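Local coordinates for protein translation initiation factor eIF2B subunit gamma (Schizosaccharomyces pombe, PDB 5B04) that forms part of the eIF2B complex, which catalyses exchange of GDP for GTP on the gamma subunit of the translation initiation factor eIF2, at residues Ser394-Asn399 and Val406-Cys411. The protein carries 3 engineered substitutions. Residues are numbered along the deposited sequence; the frame is centred on the assembly and turned at random.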
ATOM      1  N   SER E 394      48.833  32.142 -52.223  1.00 72.40           N
ATOM      2  CA  SER E 394      48.714  31.629 -53.578  1.00 63.03           C
ATOM      3  C   SER E 394      48.437  30.134 -53.618  1.00 74.68           C
ATOM      4  O   SER E 394      48.576  29.435 -52.617  1.00 74.51           O
ATOM      5  CB  SER E 394      49.982  31.942 -54.373  1.00 74.92           C
ATOM      6  OG  SER E 394      50.114  33.335 -54.586  1.00 88.18           O
ATOM      7  N   ILE E 395      48.021  29.647 -54.766  1.00 78.07           N
ATOM      8  CA  ILE E 395      47.845  28.233 -54.947  1.00 77.31           C
ATOM      9  C   ILE E 395      48.596  27.780 -56.171  1.00 77.04           C
ATOM     10  O   ILE E 395      48.447  28.348 -57.229  1.00 71.11           O
ATOM     11  CB  ILE E 395      46.380  27.909 -55.144  1.00 77.47           C
ATOM     12  CG1 ILE E 395      45.600  28.291 -53.911  1.00 75.35           C
ATOM     13  CG2 ILE E 395      46.203  26.437 -55.385  1.00 66.63           C
ATOM     14  CD1 ILE E 395      44.252  28.850 -54.253  1.00 68.86           C
ATOM     15  N   LEU E 396      49.385  26.733 -56.035  1.00 71.40           N
ATOM     16  CA  LEU E 396      50.126  26.229 -57.164  1.00 79.18           C
ATOM     17  C   LEU E 396      49.795  24.797 -57.451  1.00 86.71           C
ATOM     18  O   LEU E 396      49.906  23.944 -56.600  1.00 77.77           O
ATOM     19  CB  LEU E 396      51.606  26.337 -56.897  1.00 86.74           C
ATOM     20  CG  LEU E 396      52.129  27.726 -56.608  1.00 82.67           C
ATOM     21  CD1 LEU E 396      53.594  27.611 -56.285  1.00 71.78           C
ATOM     22  CD2 LEU E 396      51.924  28.593 -57.827  1.00 75.98           C
ATOM     23  N   MET E 397      49.453  24.533 -58.691  1.00 90.40           N
ATOM     24  CA  MET E 397      49.033  23.228 -59.109  1.00 84.54           C
ATOM     25  C   MET E 397      50.235  22.371 -59.408  1.00 94.66           C
ATOM     26  O   MET E 397      51.327  22.685 -58.997  1.00103.32           O
ATOM     27  CB  MET E 397      48.160  23.349 -60.326  1.00 80.71           C
ATOM     28  CG  MET E 397      47.190  24.489 -60.216  1.00 66.07           C
ATOM     29  SD  MET E 397      45.565  23.891 -60.630  1.00 85.56           S
ATOM     30  CE  MET E 397      44.837  25.336 -61.350  1.00 67.68           C
ATOM     31  N   ASP E 398      50.012  21.237 -60.047  1.00 99.56           N
ATOM     32  CA  ASP E 398      51.072  20.291 -60.314  1.00101.36           C
ATOM     33  C   ASP E 398      52.116  20.792 -61.280  1.00104.95           C
ATOM     34  O   ASP E 398      51.813  21.501 -62.223  1.00105.40           O
ATOM     35  CB  ASP E 398      50.478  19.023 -60.893  1.00106.72           C
ATOM     36  CG  ASP E 398      49.220  18.631 -60.224  1.00 84.64           C
ATOM     37  OD1 ASP E 398      49.286  18.288 -59.040  1.00 87.93           O
ATOM     38  OD2 ASP E 398      48.169  18.664 -60.878  1.00 84.98           O
ATOM     39  N   ASN E 399      53.357  20.414 -61.024  1.00113.22           N
ATOM     40  CA  ASN E 399      54.430  20.519 -61.999  1.00122.43           C
ATOM     41  C   ASN E 399      54.575  21.859 -62.691  1.00117.30           C
ATOM     42  O   ASN E 399      54.569  21.959 -63.906  1.00104.16           O
ATOM     43  CB  ASN E 399      54.466  19.342 -62.971  1.00118.79           C
ATOM     44  CG  ASN E 399      53.240  19.254 -63.826  1.00113.47           C
ATOM     45  OD1 ASN E 399      52.704  20.258 -64.264  1.00125.56           O
ATOM     46  ND2 ASN E 399      52.798  18.039 -64.084  1.00 97.35           N
ATOM     47  N   VAL E 406      60.755  35.928 -58.205  1.00124.49           N
ATOM     48  CA  VAL E 406      59.409  36.419 -58.432  1.00113.11           C
ATOM     49  C   VAL E 406      58.657  36.645 -57.133  1.00 92.07           C
ATOM     50  O   VAL E 406      58.935  36.000 -56.119  1.00 84.08           O
ATOM     51  CB  VAL E 406      58.575  35.441 -59.283  1.00107.87           C
ATOM     52  CG1 VAL E 406      59.201  35.263 -60.657  1.00123.33           C
ATOM     53  CG2 VAL E 406      58.441  34.102 -58.579  1.00105.02           C
ATOM     54  N   ARG E 407      57.711  37.573 -57.162  1.00103.72           N
ATOM     55  CA  ARG E 407      56.834  37.776 -56.024  1.00 93.71           C
ATOM     56  C   ARG E 407      55.407  37.397 -56.376  1.00101.09           C
ATOM     57  O   ARG E 407      54.733  38.098 -57.132  1.00 94.36           O
ATOM     58  CB  ARG E 407      56.903  39.224 -55.541  1.00106.58           C
ATOM     59  CG  ARG E 407      56.009  39.495 -54.346  1.00103.37           C
ATOM     60  CD  ARG E 407      56.352  40.805 -53.663  1.00 90.05           C
ATOM     61  NE  ARG E 407      55.511  41.024 -52.491  1.00 92.72           N
ATOM     62  CZ  ARG E 407      55.745  40.495 -51.294  1.00110.72           C
ATOM     63  NH1 ARG E 407      56.801  39.716 -51.107  1.00 89.51           N
ATOM     64  NH2 ARG E 407      54.924  40.747 -50.284  1.00129.19           N
ATOM     65  N   LEU E 408      54.955  36.270 -55.837  1.00 99.89           N
ATOM     66  CA  LEU E 408      53.588  35.824 -56.046  1.00 88.16           C
ATOM     67  C   LEU E 408      52.706  36.267 -54.886  1.00 83.63           C
ATOM     68  O   LEU E 408      52.809  35.743 -53.776  1.00 93.64           O
ATOM     69  CB  LEU E 408      53.535  34.306 -56.213  1.00 91.00           C
ATOM     70  CG  LEU E 408      53.925  33.807 -57.606  1.00 87.82           C
ATOM     71  CD1 LEU E 408      53.892  32.289 -57.669  1.00 83.42           C
ATOM     72  CD2 LEU E 408      53.008  34.413 -58.658  1.00 97.60           C
ATOM     73  N   GLU E 409      51.847  37.245 -55.153  1.00 74.77           N
ATOM     74  CA  GLU E 409      50.953  37.784 -54.137  1.00 84.50           C
ATOM     75  C   GLU E 409      49.499  37.437 -54.432  1.00 88.00           C
ATOM     76  O   GLU E 409      48.917  37.950 -55.388  1.00 86.62           O
ATOM     77  CB  GLU E 409      51.105  39.303 -54.039  1.00 95.65           C
ATOM     78  CG  GLU E 409      52.328  39.774 -53.275  1.00 96.39           C
ATOM     79  CD  GLU E 409      52.399  41.287 -53.187  1.00111.95           C
ATOM     80  OE1 GLU E 409      52.469  41.816 -52.057  1.00114.78           O
ATOM     81  OE2 GLU E 409      52.386  41.947 -54.247  1.00108.60           O
ATOM     82  N   SER E 410      48.925  36.563 -53.609  1.00 78.30           N
ATOM     83  CA  SER E 410      47.505  36.223 -53.687  1.00 73.30           C
ATOM     84  C   SER E 410      47.079  35.756 -55.078  1.00 78.08           C
ATOM     85  O   SER E 410      46.015  36.131 -55.566  1.00 65.15           O
ATOM     86  CB  SER E 410      46.656  37.425 -53.260  1.00 72.77           C
ATOM     87  OG  SER E 410      45.273  37.141 -53.369  1.00 78.40           O
ATOM     88  N   CYS E 411      47.910  34.931 -55.707  1.00 85.13           N
ATOM     89  CA  CYS E 411      47.652  34.490 -57.075  1.00 91.48           C
ATOM     90  C   CYS E 411      47.169  33.047 -57.158  1.00 85.35           C
ATOM     91  O   CYS E 411      47.304  32.278 -56.211  1.00 79.48           O
ATOM     92  CB  CYS E 411      48.913  34.648 -57.927  1.00 94.26           C
ATOM     93  SG  CYS E 411      49.284  36.345 -58.408  1.00106.03           S
TER
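Ser394 lays its hydroxymethyl group against the backbone of Cys411, one coil further along the left-handed beta-helix to which both segments belong, consistent with its hexapeptide-repeat type. The two residues are in register, with CA of Ser394 4.6 Å from CA of Cys411, and two hydrogen bonds join the segments here, one through the serine side chain and one from Ile395 N. In the first, Cys411 N donates to Ser394 OG over 2.9 Å at an N-H...O angle of 159°, nearly straight. In the second, Ile395 N reaches Cys411 O at 3.1 Å, a backbone bond between successive coils; Ile395 also pairs through its backbone with Val413.

The serine torsion explains the first bond: OG stands anti to the carbonyl carbon (chi1 -67°), beside its own backbone N, which carries it to the amide of Cys411. OG also hydrogen-bonds Ser392 O, so this buried hydroxyl bridges its own coil and the next. CB of Leu408 comes within 3.9 Å of OG, setting an apolar edge next to the polar pair. Further inside, CD2 of Leu396 meets CD1 of Leu408 at 4.2 Å, their side chains crossing at a slant in a light touch between methyl groups. Leu408 also rests on Val391 of strand 390-392, while Ile395 turns to helix 332-338.

An alanine in place of Ser394 would probably leave the buried amide of Cys411 without this acceptor and remove the tie to Ser392 O. At this corner between two faces of the helix, then, one hydroxyl serves polar backbone atoms of two successive coils, the amide of Cys411 and the carbonyl of Ser392, so that both are paired within a buried setting beside the apolar leucines.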